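Local coordinates for effector protein B, substrate of the Dot/Icm secretion system (Legionella drancourtii, PDB 4JVS) that probably acts through its LepB GAP domain as a GTPase-activating protein for a Rab-type GTPase, at residues 109-114 / 246-251. Sequence-based numbering, arbitrary orientation.
Sequences GHAYIA and LATICF
Thr248 presents both branches of its side chain to the 109-114 segment, one polar and one apolar. Its hydroxyl OG1 lies 3.0 Å from the backbone N of Ala111, and the two form a weak hydrogen bond, bent to 133° at the hydrogen. The methyl CG2 serves the other half of the contact: the terminal CD1 of Ile113 comes within 3.4 Å of it, the two side chains running antiparallel past one another. On its other flank the same methyl approaches the imidazole of His110 obliquely, 4.0 Å from ND1, the two side chains lying roughly perpendicular. A chi1 of -63° sets this division of labour, placing OG1 beside the helix backbone N and CG2 anti to it. The hydroxyl is therefore also close enough to its own helix to bond the carbonyl O of Asp244, its stronger polar partner, so two bonds hold a buried oxygen. Further along, Ile113 CG1 meets Ile249 CG1 at 3.9 Å, the chi1 of Ile249 (-68°) swinging its longer branch nearer to residues 109-114 than its CB direction alone would suggest.

Around these contacts, the ring of Phe138 meets His110 edge-to-face, and Gln245 NE2 bonds the carbonyl O of Tyr112, a second polar tie from helix 243-253. The buried contact joins, by packing and a few polar ties, the regions of the N-terminal and C-terminal LepB GAP subdomains, with the His110 side chain about 11 Å from the bound GDP. The short, weakly bonded strand 110-111, antiparallel to 106-107, and the loop after it lie against one side of helix 243-253, while other side chains of that helix pack on helices 261-267, 271-280 and 292-306.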
ATOM      1  N   GLY A 109      11.850   4.691  -2.166  1.00 37.54           N
ATOM      2  CA  GLY A 109      12.652   4.633  -0.969  1.00 36.57           C
ATOM      3  C   GLY A 109      13.290   3.361  -0.490  1.00 37.63           C
ATOM      4  O   GLY A 109      14.016   3.388   0.465  1.00 36.89           O
ATOM      5  N   HIS A 110      13.052   2.262  -1.173  1.00 36.09           N
ATOM      6  CA  HIS A 110      13.631   0.995  -0.839  1.00 35.02           C
ATOM      7  C   HIS A 110      14.248   0.417  -2.042  1.00 36.18           C
ATOM      8  O   HIS A 110      13.800   0.630  -3.128  1.00 35.30           O
ATOM      9  CB  HIS A 110      12.561   0.045  -0.384  1.00 33.07           C
ATOM     10  CG  HIS A 110      12.151   0.215   1.038  1.00 34.92           C
ATOM     11  ND1 HIS A 110      12.707  -0.450   2.010  1.00 34.50           N
ATOM     12  CD2 HIS A 110      11.197   0.991   1.606  1.00 34.57           C
ATOM     13  CE1 HIS A 110      12.148  -0.116   3.146  1.00 31.39           C
ATOM     14  NE2 HIS A 110      11.229   0.763   2.897  1.00 31.52           N
ATOM     15  N   ALA A 111      15.278  -0.366  -1.876  1.00 39.58           N
ATOM     16  CA  ALA A 111      15.887  -1.033  -2.993  1.00 38.11           C
ATOM     17  C   ALA A 111      15.684  -2.511  -2.830  1.00 36.04           C
ATOM     18  O   ALA A 111      15.506  -2.987  -1.753  1.00 35.20           O
ATOM     19  CB  ALA A 111      17.350  -0.697  -3.066  1.00 37.63           C
ATOM     20  N   TYR A 112      15.641  -3.235  -3.919  1.00 37.07           N
ATOM     21  CA  TYR A 112      15.388  -4.629  -3.806  1.00 37.69           C
ATOM     22  C   TYR A 112      16.587  -5.248  -3.215  1.00 37.40           C
ATOM     23  O   TYR A 112      17.665  -5.050  -3.670  1.00 35.91           O
ATOM     24  CB  TYR A 112      15.126  -5.224  -5.159  1.00 37.30           C
ATOM     25  CG  TYR A 112      14.970  -6.690  -5.142  1.00 39.73           C
ATOM     26  CD1 TYR A 112      16.007  -7.508  -5.462  1.00 43.49           C
ATOM     27  CD2 TYR A 112      13.800  -7.246  -4.815  1.00 37.97           C
ATOM     28  CE1 TYR A 112      15.877  -8.856  -5.433  1.00 41.35           C
ATOM     29  CE2 TYR A 112      13.656  -8.587  -4.793  1.00 42.03           C
ATOM     30  CZ  TYR A 112      14.704  -9.380  -5.096  1.00 45.83           C
ATOM     31  OH  TYR A 112      14.540 -10.725  -5.070  1.00 52.81           O
ATOM     32  N   ILE A 113      16.368  -6.013  -2.175  1.00 38.24           N
ATOM     33  CA  ILE A 113      17.390  -6.780  -1.565  1.00 37.23           C
ATOM     34  C   ILE A 113      16.838  -8.154  -1.626  1.00 36.56           C
ATOM     35  O   ILE A 113      15.745  -8.387  -1.219  1.00 37.25           O
ATOM     36  CB  ILE A 113      17.602  -6.334  -0.135  1.00 35.00           C
ATOM     37  CG1 ILE A 113      18.704  -5.318  -0.078  1.00 35.55           C
ATOM     38  CG2 ILE A 113      18.077  -7.472   0.688  1.00 37.05           C
ATOM     39  CD1 ILE A 113      18.221  -3.912  -0.011  1.00 35.69           C
ATOM     40  N   ALA A 114      17.571  -9.067  -2.204  1.00 38.56           N
ATOM     41  CA  ALA A 114      17.044 -10.422  -2.386  1.00 37.72           C
ATOM     42  C   ALA A 114      17.102 -11.188  -1.076  1.00 38.12           C
ATOM     43  O   ALA A 114      16.506 -12.256  -0.933  1.00 39.86           O
ATOM     44  CB  ALA A 114      17.815 -11.154  -3.457  1.00 37.35           C
ATOM     45  N   LEU A 246      22.685  -0.777  -0.197  1.00 38.80           N
ATOM     46  CA  LEU A 246      23.399  -0.799   1.071  1.00 37.30           C
ATOM     47  C   LEU A 246      22.707   0.064   2.125  1.00 39.02           C
ATOM     48  O   LEU A 246      22.564  -0.346   3.276  1.00 39.07           O
ATOM     49  CB  LEU A 246      24.855  -0.359   0.873  1.00 39.63           C
ATOM     50  CG  LEU A 246      25.828  -1.303   0.154  1.00 38.14           C
ATOM     51  CD1 LEU A 246      27.098  -0.572  -0.210  1.00 41.57           C
ATOM     52  CD2 LEU A 246      26.153  -2.495   1.017  1.00 40.07           C
ATOM     53  N   ALA A 247      22.279   1.258   1.715  1.00 39.81           N
ATOM     54  CA  ALA A 247      21.537   2.183   2.574  1.00 37.44           C
ATOM     55  C   ALA A 247      20.200   1.591   3.004  1.00 37.59           C
ATOM     56  O   ALA A 247      19.779   1.765   4.150  1.00 37.42           O
ATOM     57  CB  ALA A 247      21.308   3.501   1.850  1.00 39.44           C
ATOM     58  N   THR A 248      19.528   0.912   2.075  1.00 35.16           N
ATOM     59  CA  THR A 248      18.314   0.176   2.391  1.00 34.79           C
ATOM     60  C   THR A 248      18.548  -0.807   3.542  1.00 37.22           C
ATOM     61  O   THR A 248      17.723  -0.919   4.453  1.00 37.67           O
ATOM     62  CB  THR A 248      17.781  -0.580   1.162  1.00 35.93           C
ATOM     63  OG1 THR A 248      17.426   0.362   0.148  1.00 37.71           O
ATOM     64  CG2 THR A 248      16.542  -1.404   1.516  1.00 35.49           C
ATOM     65  N   ILE A 249      19.679  -1.506   3.501  1.00 37.08           N
ATOM     66  CA  ILE A 249      20.033  -2.468   4.547  1.00 39.20           C
ATOM     67  C   ILE A 249      20.273  -1.757   5.882  1.00 39.61           C
ATOM     68  O   ILE A 249      19.719  -2.145   6.911  1.00 40.28           O
ATOM     69  CB  ILE A 249      21.270  -3.327   4.153  1.00 37.20           C
ATOM     70  CG1 ILE A 249      20.924  -4.270   2.995  1.00 35.31           C
ATOM     71  CG2 ILE A 249      21.757  -4.123   5.336  1.00 36.09           C
ATOM     72  CD1 ILE A 249      22.095  -5.070   2.446  1.00 32.63           C
ATOM     73  N   CYS A 250      21.090  -0.708   5.858  1.00 38.75           N
ATOM     74  CA  CYS A 250      21.364   0.077   7.055  1.00 39.50           C
ATOM     75  C   CYS A 250      20.094   0.614   7.721  1.00 40.53           C
ATOM     76  O   CYS A 250      19.917   0.480   8.938  1.00 40.08           O
ATOM     77  CB  CYS A 250      22.295   1.232   6.714  1.00 37.37           C
ATOM     78  SG  CYS A 250      23.952   0.684   6.371  1.00 44.06           S
ATOM     79  N   PHE A 251      19.223   1.225   6.919  1.00 38.66           N
ATOM     80  CA  PHE A 251      17.966   1.769   7.423  1.00 38.00           C
ATOM     81  C   PHE A 251      17.113   0.691   8.066  1.00 37.23           C
ATOM     82  O   PHE A 251      16.373   0.956   9.015  1.00 36.88           O
ATOM     83  CB  PHE A 251      17.183   2.433   6.302  1.00 34.31           C
ATOM     84  CG  PHE A 251      17.700   3.778   5.926  1.00 36.42           C
ATOM     85  CD1 PHE A 251      18.258   4.605   6.877  1.00 37.81           C
ATOM     86  CD2 PHE A 251      17.623   4.223   4.621  1.00 36.54           C
ATOM     87  CE1 PHE A 251      18.734   5.848   6.535  1.00 36.44           C
ATOM     88  CE2 PHE A 251      18.094   5.468   4.274  1.00 37.92           C
ATOM     89  CZ  PHE A 251      18.651   6.278   5.231  1.00 36.12           C
TER